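Local atomic coordinates of putative adhesin (Parabacteroides distasonis, PDB entry 3LJY), a protein that is of unknown function but, as a putative lipoprotein adhesin with an auto-transporter-like head domain, probably takes part in cell adhesion. Residues Asn199-Val204 against Asn219-Gly224; Val189-Cys194 against Ala206-Lys211; Gly167-Gly172 against Phe185-Pro190. All coordinates share one frame; numbering follows the deposited sequence.

How the contacts relate
All three contacts join successive coils of one beta-solenoid. Contact 1 is regular parallel pairing on one face, contact 2 runs through a corner onto another face, and contact 3 is the short, looser pairing just before that corner. Mostly apolar residues look into the coil, while most polar or charged ones look out. No touching residue of contact 1 is fully exposed, whereas D208 and K211 in contact 2 and N168, K170 and E171 in contact 3 are exposed. Contacts 1 and 2 meet inside, V204 on L192 and Y222 on L210; contacts 2 and 3 share V189 and P190. Outside, contact 1 carries charged side chains, contact 2 an amide-carboxylate bond, contact 3 a bridging water.

Contact 1. Residues Asn199-Val204 against Asn219-Gly224; sequences NGLAEV and NIRYKG
V204 and Y222 meet on the inner face of two parallel strands, CG2 of V204 lying 3.6 Å from CB of Y222 while the two side chains slant across each other. With CG between its backbone N and carbonyl carbon (chi1 64°), Y222 swings its ring away from V204. I220 continues this apolar row, its CG2 4.2 Å from V204 CG2, and A202 next to it is small, its methyl packing on C194 of strand 192-196.

On the outer face L201 and R221 lie roughly perpendicular to each other. L201 CD1 rests 4.0 Å from R221 CG, so leucine packs on the aliphatic root of arginine while the guanidinium group is carried away from L201. The arginine chain bends at chi2 (-72°) and doubles back along its own strand, where NH1 reaches I220 O at 3.1 Å from above the carbonyl plane. T237 also bonds NH1, and E239 makes a salt bridge with NH2.

Between the two layers of side chains run five backbone bonds, among them R221 N to A202 O at 2.8 Å.

Strand 219-223 is flanked on its other edge by strand 237-240, and strand 201-206 by 181-184, where H183 bonds E203. The inner side chains face strands 172-176, 192-196 and 209-215 across the solenoid, I220 also touching C194, and Y222 reaching L210.

Contact 2. Residues Val189-Cys194 against Ala206-Lys211; sequences VPQLSC and ATDNLK
L192 and L210 run alongside each other at the centre, both directed into the interior, with L192 CD2 4.0 Å from L210 CD1. Both have CG anti to the backbone N (chi1 -176° and 171°), which gives the matched pair its common direction. A206 adds its methyl to L192, CB to CB 4.1 Å, and the slim C194 touches the same L210 branch through its CB. Branched leucines fill this layer, and the short alanine and cysteine complete it beside them.

Both segments turn a corner here, as coils of a parallel beta-solenoid do when passing from one face to the next, in keeping with the pectate-lyase-like clan of the family. Segment 206-211 takes one extra residue to turn: V189 pairs with A206 but Q191 with N209, a beta bulge at T207-D208. Bonding resumes beyond it, with N209 N on P190 O and then L192 N on N209 O at 3.0 Å, almost perfectly straight.

At the corner the proline ring of P190 lies alongside T207, CG 3.6 Å from OG1. Further along the outside, S193 CB packs on K211 CB at 3.9 Å while its hydroxyl bonds D173 of the preceding coil. At the polar edge, Q191 folds over at chi2 (-58°) and sends NE2 to D208 OD2 at 2.7 Å. The carboxylate stands almost upright to the amide, meeting the N-H on its anti side, while Q191 OE1 rests against N209 CB.

Contact 3. Residues Gly167-Gly172 against Phe185-Pro190; sequences GNAKEG and FGLAVP
L187 lays CD1 against the peptide joining G167 to N168, 3.6 Å from N168 N, and its other branch, CD2, touches the methyl of A169. A169 CB is also 4.1 Å from V189 CG2, so the methyl of this small residue meets branches of both L187 and V189 on the inner side of the coil. V189 sends its second methyl toward the turn: CG1 is anti to the backbone N (chi1 179°) and comes within 3.6 Å of G172 N, a close fit that suits a residue with no side chain there.

Two backbone bonds join the strands. A188 N gives to G167 O at 3.2 Å, approaching from above the carbonyl plane, and A169 N gives to A188 O at 3.1 Å. Next in the ladder comes P190, which has no N-H to offer; its CD instead presses on A169 O at 3.1 Å, and the pairing stops as both segments round the corner.

Outside these lies a water that donates to N168 OD1 and, at 2.7 Å, to A188 O. N168 suits this exposed place because its amide serves two partners, its NH2 end bonding E148 one coil back. The positive phi of G167 (125°) is readily taken up by glycine at the start of this short strand. On the inside, I152 and Y174 back L187, and Y174 touches V189 as well.

The carbonyl of A188 is thus gripped twice, by a peptide N-H and by water, whereas that of A169 faces carbon atoms of V189 and P190. With two bonds across these segments, both off the carbonyl plane, the joint probably relies on apolar packing beneath as much as on hydrogen bonding.

Contact 1. Residues Asn199-Val204 against Asn219-Gly224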
ATOM      1  N   ASN A 199     -14.143   3.554  15.362  1.00 59.14           N
ATOM      2  CA  ASN A 199     -13.851   4.827  16.006  1.00 58.03           C
ATOM      3  C   ASN A 199     -12.666   5.507  15.266  1.00 53.70           C
ATOM      4  O   ASN A 199     -11.998   6.395  15.775  1.00 51.19           O
ATOM      5  CB  ASN A 199     -13.623   4.686  17.502  1.00 59.20           C
ATOM      6  CG  ASN A 199     -12.385   3.908  17.841  1.00 62.67           C
ATOM      7  OD1 ASN A 199     -11.555   3.601  16.981  1.00 64.36           O
ATOM      8  ND2 ASN A 199     -12.247   3.575  19.134  1.00 68.35           N
ATOM      9  N   GLY A 200     -12.460   5.085  14.034  1.00 50.14           N
ATOM     10  CA  GLY A 200     -11.540   5.739  13.159  1.00 50.56           C
ATOM     11  C   GLY A 200     -11.808   7.191  12.797  1.00 49.25           C
ATOM     12  O   GLY A 200     -12.883   7.716  13.052  1.00 49.14           O
ATOM     13  N   LEU A 201     -10.791   7.827  12.203  1.00 47.95           N
ATOM     14  CA  LEU A 201     -10.860   9.210  11.697  1.00 46.81           C
ATOM     15  C   LEU A 201     -10.580   9.237  10.211  1.00 45.48           C
ATOM     16  O   LEU A 201      -9.613   8.653   9.780  1.00 45.12           O
ATOM     17  CB  LEU A 201      -9.800  10.099  12.387  1.00 46.82           C
ATOM     18  CG  LEU A 201      -9.446  11.513  11.868  1.00 47.62           C
ATOM     19  CD1 LEU A 201     -10.607  12.529  12.002  1.00 41.92           C
ATOM     20  CD2 LEU A 201      -8.191  12.063  12.602  1.00 44.80           C
ATOM     21  N   ALA A 202     -11.440   9.894   9.426  1.00 45.93           N
ATOM     22  CA  ALA A 202     -11.142  10.181   8.002  1.00 45.36           C
ATOM     23  C   ALA A 202     -11.005  11.679   7.844  1.00 45.50           C
ATOM     24  O   ALA A 202     -11.941  12.415   8.154  1.00 45.51           O
ATOM     25  CB  ALA A 202     -12.216   9.655   7.031  1.00 43.18           C
ATOM     26  N   GLU A 203      -9.818  12.099   7.411  1.00 46.01           N
ATOM     27  CA  GLU A 203      -9.525  13.471   6.962  1.00 46.00           C
ATOM     28  C   GLU A 203      -9.524  13.510   5.453  1.00 44.36           C
ATOM     29  O   GLU A 203      -8.710  12.849   4.808  1.00 44.71           O
ATOM     30  CB  GLU A 203      -8.156  13.917   7.446  1.00 46.13           C
ATOM     31  CG  GLU A 203      -7.997  13.922   8.933  1.00 48.10           C
ATOM     32  CD  GLU A 203      -6.632  14.409   9.385  1.00 49.75           C
ATOM     33  OE1 GLU A 203      -5.587  14.232   8.649  1.00 48.95           O
ATOM     34  OE2 GLU A 203      -6.623  14.969  10.519  1.00 54.22           O
ATOM     35  N   VAL A 204     -10.422  14.287   4.883  1.00 45.25           N
ATOM     36  CA  VAL A 204     -10.704  14.217   3.442  1.00 44.96           C
ATOM     37  C   VAL A 204     -10.805  15.610   2.810  1.00 46.07           C
ATOM     38  O   VAL A 204     -10.887  16.629   3.496  1.00 45.27           O
ATOM     39  CB  VAL A 204     -12.003  13.360   3.178  1.00 44.78           C
ATOM     40  CG1 VAL A 204     -11.946  12.039   3.958  1.00 43.20           C
ATOM     41  CG2 VAL A 204     -13.298  14.114   3.545  1.00 41.43           C
ATOM     42  N   ASN A 219     -15.122   9.716  13.364  1.00 45.13           N
ATOM     43  CA  ASN A 219     -15.130  11.137  12.969  1.00 44.93           C
ATOM     44  C   ASN A 219     -14.658  11.356  11.524  1.00 43.96           C
ATOM     45  O   ASN A 219     -13.768  10.666  11.063  1.00 43.72           O
ATOM     46  CB  ASN A 219     -14.193  11.991  13.841  1.00 44.14           C
ATOM     47  CG  ASN A 219     -14.657  12.116  15.270  1.00 45.84           C
ATOM     48  OD1 ASN A 219     -14.100  11.487  16.147  1.00 45.79           O
ATOM     49  ND2 ASN A 219     -15.683  12.936  15.517  1.00 48.23           N
ATOM     50  N   ILE A 220     -15.273  12.321  10.839  1.00 42.26           N
ATOM     51  CA  ILE A 220     -14.873  12.758   9.511  1.00 41.67           C
ATOM     52  C   ILE A 220     -14.574  14.268   9.549  1.00 43.61           C
ATOM     53  O   ILE A 220     -15.384  15.069   9.977  1.00 45.05           O
ATOM     54  CB  ILE A 220     -15.920  12.467   8.401  1.00 40.63           C
ATOM     55  CG1 ILE A 220     -16.251  10.961   8.342  1.00 41.11           C
ATOM     56  CG2 ILE A 220     -15.385  12.972   7.017  1.00 38.66           C
ATOM     57  CD1 ILE A 220     -17.331  10.548   7.326  1.00 37.98           C
ATOM     58  N   ARG A 221     -13.394  14.653   9.105  1.00 44.94           N
ATOM     59  CA  ARG A 221     -13.053  16.052   8.952  1.00 45.49           C
ATOM     60  C   ARG A 221     -12.827  16.315   7.466  1.00 45.99           C
ATOM     61  O   ARG A 221     -12.123  15.561   6.800  1.00 45.31           O
ATOM     62  CB  ARG A 221     -11.800  16.358   9.746  1.00 46.71           C
ATOM     63  CG  ARG A 221     -11.956  16.216  11.258  1.00 48.96           C
ATOM     64  CD  ARG A 221     -12.813  17.362  11.787  1.00 53.22           C
ATOM     65  NE  ARG A 221     -13.172  17.273  13.199  1.00 54.83           N
ATOM     66  CZ  ARG A 221     -14.150  16.513  13.707  1.00 56.41           C
ATOM     67  NH1 ARG A 221     -14.887  15.702  12.943  1.00 55.52           N
ATOM     68  NH2 ARG A 221     -14.385  16.564  15.006  1.00 54.92           N
ATOM     69  N   TYR A 222     -13.453  17.343   6.914  1.00 45.93           N
ATOM     70  CA  TYR A 222     -13.291  17.616   5.495  1.00 47.53           C
ATOM     71  C   TYR A 222     -12.911  19.045   5.217  1.00 49.01           C
ATOM     72  O   TYR A 222     -13.335  19.958   5.904  1.00 48.80           O
ATOM     73  CB  TYR A 222     -14.537  17.258   4.691  1.00 47.65           C
ATOM     74  CG  TYR A 222     -15.786  18.084   5.021  1.00 49.69           C
ATOM     75  CD1 TYR A 222     -16.086  19.271   4.326  1.00 48.67           C
ATOM     76  CD2 TYR A 222     -16.675  17.667   6.006  1.00 47.24           C
ATOM     77  CE1 TYR A 222     -17.239  20.006   4.615  1.00 48.78           C
ATOM     78  CE2 TYR A 222     -17.828  18.403   6.297  1.00 48.75           C
ATOM     79  CZ  TYR A 222     -18.100  19.562   5.594  1.00 48.41           C
ATOM     80  OH  TYR A 222     -19.234  20.275   5.891  1.00 51.38           O
ATOM     81  N   LYS A 223     -12.069  19.211   4.210  1.00 53.36           N
ATOM     82  CA  LYS A 223     -11.784  20.515   3.600  1.00 56.19           C
ATOM     83  C   LYS A 223     -12.711  20.641   2.397  1.00 56.80           C
ATOM     84  O   LYS A 223     -13.009  19.651   1.709  1.00 56.06           O
ATOM     85  CB  LYS A 223     -10.312  20.623   3.174  1.00 56.50           C
ATOM     86  CG  LYS A 223      -9.323  20.614   4.361  1.00 58.32           C
ATOM     87  CD  LYS A 223      -7.845  20.800   3.936  1.00 60.48           C
ATOM     88  CE  LYS A 223      -6.962  21.236   5.135  1.00 61.13           C
ATOM     89  NZ  LYS A 223      -5.540  20.769   5.044  1.00 59.74           N
ATOM     90  N   GLY A 224     -13.224  21.848   2.191  1.00 59.16           N
ATOM     91  CA  GLY A 224     -14.154  22.125   1.102  1.00 60.02           C
ATOM     92  C   GLY A 224     -13.403  22.651  -0.110  1.00 60.99           C
ATOM     93  O   GLY A 224     -12.217  22.371  -0.266  1.00 61.25           O
TER

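Contact 2. Residues Val189-Cys194 against Ala206-Lys211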
ATOM      1  N   VAL A 189     -10.809  15.440  -4.194  1.00 47.41           N
ATOM      2  CA  VAL A 189     -11.767  14.540  -4.859  1.00 45.58           C
ATOM      3  C   VAL A 189     -13.079  15.229  -5.107  1.00 45.44           C
ATOM      4  O   VAL A 189     -13.781  15.540  -4.174  1.00 48.07           O
ATOM      5  CB  VAL A 189     -12.030  13.283  -4.004  1.00 45.62           C
ATOM      6  CG1 VAL A 189     -13.068  12.374  -4.721  1.00 44.44           C
ATOM      7  CG2 VAL A 189     -10.714  12.544  -3.686  1.00 39.31           C
ATOM      8  N   PRO A 190     -13.449  15.467  -6.371  1.00 45.71           N
ATOM      9  CA  PRO A 190     -14.782  16.059  -6.618  1.00 44.32           C
ATOM     10  C   PRO A 190     -15.996  15.272  -6.093  1.00 45.24           C
ATOM     11  O   PRO A 190     -16.876  15.847  -5.455  1.00 45.83           O
ATOM     12  CB  PRO A 190     -14.826  16.181  -8.135  1.00 44.87           C
ATOM     13  CG  PRO A 190     -13.330  16.259  -8.555  1.00 42.71           C
ATOM     14  CD  PRO A 190     -12.677  15.305  -7.620  1.00 44.94           C
ATOM     15  N   GLN A 191     -16.068  13.981  -6.379  1.00 45.41           N
ATOM     16  CA  GLN A 191     -17.211  13.158  -5.963  1.00 45.56           C
ATOM     17  C   GLN A 191     -16.764  12.119  -4.940  1.00 44.45           C
ATOM     18  O   GLN A 191     -16.222  11.062  -5.304  1.00 43.47           O
ATOM     19  CB  GLN A 191     -17.848  12.442  -7.171  1.00 46.12           C
ATOM     20  CG  GLN A 191     -18.210  13.338  -8.355  1.00 48.43           C
ATOM     21  CD  GLN A 191     -19.157  14.435  -7.979  1.00 50.70           C
ATOM     22  OE1 GLN A 191     -20.071  14.234  -7.169  1.00 52.20           O
ATOM     23  NE2 GLN A 191     -18.939  15.610  -8.534  1.00 51.56           N
ATOM     24  N   LEU A 192     -16.970  12.418  -3.663  1.00 43.38           N
ATOM     25  CA  LEU A 192     -16.381  11.593  -2.601  1.00 43.49           C
ATOM     26  C   LEU A 192     -17.455  10.980  -1.744  1.00 42.70           C
ATOM     27  O   LEU A 192     -18.368  11.652  -1.363  1.00 42.94           O
ATOM     28  CB  LEU A 192     -15.373  12.411  -1.737  1.00 43.23           C
ATOM     29  CG  LEU A 192     -14.602  11.646  -0.648  1.00 42.22           C
ATOM     30  CD1 LEU A 192     -13.813  10.512  -1.273  1.00 35.44           C
ATOM     31  CD2 LEU A 192     -13.733  12.564   0.202  1.00 40.79           C
ATOM     32  N   SER A 193     -17.354   9.684  -1.479  1.00 44.20           N
ATOM     33  CA  SER A 193     -18.137   9.071  -0.411  1.00 46.99           C
ATOM     34  C   SER A 193     -17.202   8.448   0.623  1.00 46.71           C
ATOM     35  O   SER A 193     -16.188   7.838   0.311  1.00 45.85           O
ATOM     36  CB  SER A 193     -19.184   8.072  -0.941  1.00 48.40           C
ATOM     37  OG  SER A 193     -18.628   6.790  -1.096  1.00 52.32           O
ATOM     38  N   CYS A 194     -17.572   8.621   1.876  1.00 47.96           N
ATOM     39  CA  CYS A 194     -16.706   8.308   2.987  1.00 48.35           C
ATOM     40  C   CYS A 194     -17.558   7.759   4.137  1.00 47.77           C
ATOM     41  O   CYS A 194     -18.461   8.454   4.607  1.00 46.91           O
ATOM     42  CB  CYS A 194     -15.925   9.579   3.375  1.00 47.97           C
ATOM     43  SG  CYS A 194     -14.781   9.399   4.740  1.00 49.66           S
ATOM     44  N   ALA A 206     -13.121  17.106  -0.385  1.00 50.09           N
ATOM     45  CA  ALA A 206     -14.120  16.985  -1.468  1.00 49.91           C
ATOM     46  C   ALA A 206     -14.270  18.364  -2.098  1.00 50.35           C
ATOM     47  O   ALA A 206     -14.273  19.362  -1.387  1.00 50.13           O
ATOM     48  CB  ALA A 206     -15.471  16.461  -0.935  1.00 46.15           C
ATOM     49  N   THR A 207     -14.361  18.430  -3.421  1.00 51.18           N
ATOM     50  CA  THR A 207     -14.384  19.723  -4.114  1.00 52.12           C
ATOM     51  C   THR A 207     -15.693  19.966  -4.872  1.00 52.87           C
ATOM     52  O   THR A 207     -15.831  20.957  -5.570  1.00 56.06           O
ATOM     53  CB  THR A 207     -13.167  19.909  -5.081  1.00 50.67           C
ATOM     54  OG1 THR A 207     -13.134  18.840  -6.016  1.00 52.00           O
ATOM     55  CG2 THR A 207     -11.838  19.954  -4.323  1.00 45.60           C
ATOM     56  N   ASP A 208     -16.663  19.079  -4.716  1.00 53.41           N
ATOM     57  CA  ASP A 208     -17.973  19.264  -5.338  1.00 53.24           C
ATOM     58  C   ASP A 208     -19.086  18.633  -4.476  1.00 52.36           C
ATOM     59  O   ASP A 208     -20.006  19.316  -4.054  1.00 52.25           O
ATOM     60  CB  ASP A 208     -17.994  18.723  -6.777  1.00 54.02           C
ATOM     61  CG  ASP A 208     -19.333  19.010  -7.499  1.00 58.40           C
ATOM     62  OD1 ASP A 208     -19.989  20.050  -7.244  1.00 61.46           O
ATOM     63  OD2 ASP A 208     -19.750  18.178  -8.327  1.00 61.80           O
ATOM     64  N   ASN A 209     -18.970  17.346  -4.177  1.00 50.73           N
ATOM     65  CA  ASN A 209     -19.989  16.634  -3.422  1.00 49.30           C
ATOM     66  C   ASN A 209     -19.405  15.640  -2.463  1.00 47.41           C
ATOM     67  O   ASN A 209     -18.625  14.802  -2.875  1.00 46.90           O
ATOM     68  CB  ASN A 209     -20.858  15.853  -4.388  1.00 49.42           C
ATOM     69  CG  ASN A 209     -22.000  16.644  -4.889  1.00 51.24           C
ATOM     70  OD1 ASN A 209     -22.003  17.092  -6.042  1.00 53.62           O
ATOM     71  ND2 ASN A 209     -22.984  16.853  -4.030  1.00 50.29           N
ATOM     72  N   LEU A 210     -19.802  15.714  -1.193  1.00 45.59           N
ATOM     73  CA  LEU A 210     -19.365  14.737  -0.177  1.00 45.68           C
ATOM     74  C   LEU A 210     -20.561  13.989   0.394  1.00 45.71           C
ATOM     75  O   LEU A 210     -21.518  14.589   0.849  1.00 44.13           O
ATOM     76  CB  LEU A 210     -18.553  15.420   0.956  1.00 45.61           C
ATOM     77  CG  LEU A 210     -18.194  14.589   2.205  1.00 44.16           C
ATOM     78  CD1 LEU A 210     -17.213  13.465   1.873  1.00 38.77           C
ATOM     79  CD2 LEU A 210     -17.683  15.509   3.312  1.00 40.82           C
ATOM     80  N   LYS A 211     -20.480  12.667   0.361  1.00 47.03           N
ATOM     81  CA  LYS A 211     -21.463  11.797   0.990  1.00 47.91           C
ATOM     82  C   LYS A 211     -20.809  11.164   2.262  1.00 46.66           C
ATOM     83  O   LYS A 211     -19.972  10.294   2.156  1.00 46.52           O
ATOM     84  CB  LYS A 211     -21.868  10.754  -0.043  1.00 48.55           C
ATOM     85  CG  LYS A 211     -23.139  10.035   0.244  1.00 53.59           C
ATOM     86  CD  LYS A 211     -23.157   8.645  -0.404  1.00 55.67           C
ATOM     87  CE  LYS A 211     -24.386   7.890   0.017  1.00 57.53           C
ATOM     88  NZ  LYS A 211     -24.280   7.512   1.449  1.00 59.15           N
TER

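Contact 3. Residues Gly167-Gly172 against Phe185-Pro190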
ATOM      1  N   GLY A 167      -2.510  15.371  -4.661  1.00 46.88           N
ATOM      2  CA  GLY A 167      -2.981  14.964  -5.980  1.00 45.99           C
ATOM      3  C   GLY A 167      -4.463  15.152  -6.228  1.00 44.65           C
ATOM      4  O   GLY A 167      -5.126  15.972  -5.581  1.00 45.80           O
ATOM      5  N   ASN A 168      -4.968  14.397  -7.199  1.00 44.02           N
ATOM      6  CA  ASN A 168      -6.365  14.458  -7.604  1.00 43.67           C
ATOM      7  C   ASN A 168      -6.902  13.053  -7.857  1.00 43.87           C
ATOM      8  O   ASN A 168      -6.193  12.206  -8.364  1.00 42.75           O
ATOM      9  CB  ASN A 168      -6.554  15.263  -8.904  1.00 44.62           C
ATOM     10  CG  ASN A 168      -6.059  16.699  -8.804  1.00 45.15           C
ATOM     11  OD1 ASN A 168      -6.778  17.611  -8.361  1.00 46.03           O
ATOM     12  ND2 ASN A 168      -4.829  16.910  -9.236  1.00 43.19           N
ATOM     13  N   ALA A 169      -8.164  12.821  -7.494  1.00 44.31           N
ATOM     14  CA  ALA A 169      -8.925  11.627  -7.936  1.00 45.57           C
ATOM     15  C   ALA A 169     -10.307  12.079  -8.319  1.00 45.41           C
ATOM     16  O   ALA A 169     -10.962  12.702  -7.517  1.00 48.76           O
ATOM     17  CB  ALA A 169      -9.016  10.540  -6.810  1.00 40.99           C
ATOM     18  N   LYS A 170     -10.782  11.753  -9.511  1.00 46.53           N
ATOM     19  CA  LYS A 170     -12.113  12.216  -9.930  1.00 47.75           C
ATOM     20  C   LYS A 170     -13.278  11.727  -9.033  1.00 46.96           C
ATOM     21  O   LYS A 170     -14.258  12.453  -8.819  1.00 46.42           O
ATOM     22  CB  LYS A 170     -12.390  11.792 -11.362  1.00 46.35           C
ATOM     23  CG  LYS A 170     -11.656  12.568 -12.361  1.00 49.92           C
ATOM     24  CD  LYS A 170     -11.975  12.080 -13.753  1.00 52.94           C
ATOM     25  CE  LYS A 170     -10.829  12.422 -14.709  1.00 56.94           C
ATOM     26  NZ  LYS A 170     -10.432  13.871 -14.658  1.00 59.75           N
ATOM     27  N   GLU A 171     -13.179  10.490  -8.565  1.00 46.30           N
ATOM     28  CA  GLU A 171     -14.169   9.898  -7.669  1.00 47.75           C
ATOM     29  C   GLU A 171     -13.457   9.140  -6.572  1.00 45.31           C
ATOM     30  O   GLU A 171     -12.352   8.671  -6.773  1.00 43.02           O
ATOM     31  CB  GLU A 171     -15.070   8.919  -8.405  1.00 48.88           C
ATOM     32  CG  GLU A 171     -15.800   9.505  -9.558  1.00 54.13           C
ATOM     33  CD  GLU A 171     -16.917   8.616 -10.064  1.00 59.65           C
ATOM     34  OE1 GLU A 171     -16.992   7.415  -9.685  1.00 64.41           O
ATOM     35  OE2 GLU A 171     -17.737   9.142 -10.841  1.00 67.05           O
ATOM     36  N   GLY A 172     -14.111   8.984  -5.429  1.00 45.04           N
ATOM     37  CA  GLY A 172     -13.509   8.300  -4.288  1.00 45.36           C
ATOM     38  C   GLY A 172     -14.517   7.597  -3.423  1.00 45.03           C
ATOM     39  O   GLY A 172     -15.568   8.111  -3.222  1.00 44.23           O
ATOM     40  N   PHE A 185      -6.331  14.783   3.395  1.00 45.14           N
ATOM     41  CA  PHE A 185      -6.607  16.209   3.238  1.00 45.24           C
ATOM     42  C   PHE A 185      -6.047  16.766   1.914  1.00 46.26           C
ATOM     43  O   PHE A 185      -6.641  17.669   1.319  1.00 47.03           O
ATOM     44  CB  PHE A 185      -5.998  17.042   4.388  1.00 44.71           C
ATOM     45  CG  PHE A 185      -6.884  17.201   5.596  1.00 46.28           C
ATOM     46  CD1 PHE A 185      -8.267  17.309   5.483  1.00 47.01           C
ATOM     47  CD2 PHE A 185      -6.324  17.291   6.864  1.00 46.37           C
ATOM     48  CE1 PHE A 185      -9.066  17.460   6.615  1.00 46.21           C
ATOM     49  CE2 PHE A 185      -7.126  17.450   7.990  1.00 44.39           C
ATOM     50  CZ  PHE A 185      -8.495  17.540   7.858  1.00 44.24           C
ATOM     51  N   GLY A 186      -4.886  16.257   1.492  1.00 46.73           N
ATOM     52  CA  GLY A 186      -4.209  16.729   0.289  1.00 46.70           C
ATOM     53  C   GLY A 186      -4.671  16.115  -1.035  1.00 47.79           C
ATOM     54  O   GLY A 186      -4.281  16.582  -2.126  1.00 48.35           O
ATOM     55  N   LEU A 187      -5.484  15.065  -0.976  1.00 47.39           N
ATOM     56  CA  LEU A 187      -6.109  14.520  -2.185  1.00 46.44           C
ATOM     57  C   LEU A 187      -7.486  15.152  -2.453  1.00 46.63           C
ATOM     58  O   LEU A 187      -8.482  14.873  -1.771  1.00 47.37           O
ATOM     59  CB  LEU A 187      -6.251  13.008  -2.074  1.00 47.00           C
ATOM     60  CG  LEU A 187      -6.741  12.237  -3.309  1.00 46.03           C
ATOM     61  CD1 LEU A 187      -5.728  12.280  -4.384  1.00 41.98           C
ATOM     62  CD2 LEU A 187      -7.092  10.822  -2.941  1.00 41.36           C
ATOM     63  N   ALA A 188      -7.533  15.957  -3.506  1.00 46.07           N
ATOM     64  CA  ALA A 188      -8.723  16.654  -3.945  1.00 45.19           C
ATOM     65  C   ALA A 188      -9.602  15.692  -4.705  1.00 45.22           C
ATOM     66  O   ALA A 188      -9.207  15.186  -5.742  1.00 45.25           O
ATOM     67  CB  ALA A 188      -8.296  17.833  -4.850  1.00 44.47           C
ATOM     68  N   VAL A 189     -10.809  15.440  -4.194  1.00 47.41           N
ATOM     69  CA  VAL A 189     -11.767  14.540  -4.859  1.00 45.58           C
ATOM     70  C   VAL A 189     -13.079  15.229  -5.107  1.00 45.44           C
ATOM     71  O   VAL A 189     -13.781  15.540  -4.174  1.00 48.07           O
ATOM     72  CB  VAL A 189     -12.030  13.283  -4.004  1.00 45.62           C
ATOM     73  CG1 VAL A 189     -13.068  12.374  -4.721  1.00 44.44           C
ATOM     74  CG2 VAL A 189     -10.714  12.544  -3.686  1.00 39.31           C
ATOM     75  N   PRO A 190     -13.449  15.467  -6.371  1.00 45.71           N
ATOM     76  CA  PRO A 190     -14.782  16.059  -6.618  1.00 44.32           C
ATOM     77  C   PRO A 190     -15.996  15.272  -6.093  1.00 45.24           C
ATOM     78  O   PRO A 190     -16.876  15.847  -5.455  1.00 45.83           O
ATOM     79  CB  PRO A 190     -14.826  16.181  -8.135  1.00 44.87           C
ATOM     80  CG  PRO A 190     -13.330  16.259  -8.555  1.00 42.71           C
ATOM     81  CD  PRO A 190     -12.677  15.305  -7.620  1.00 44.94           C
TER
HETATM   82  O   HOH W   1      -9.549  16.455  -8.090  1.00 46.97           O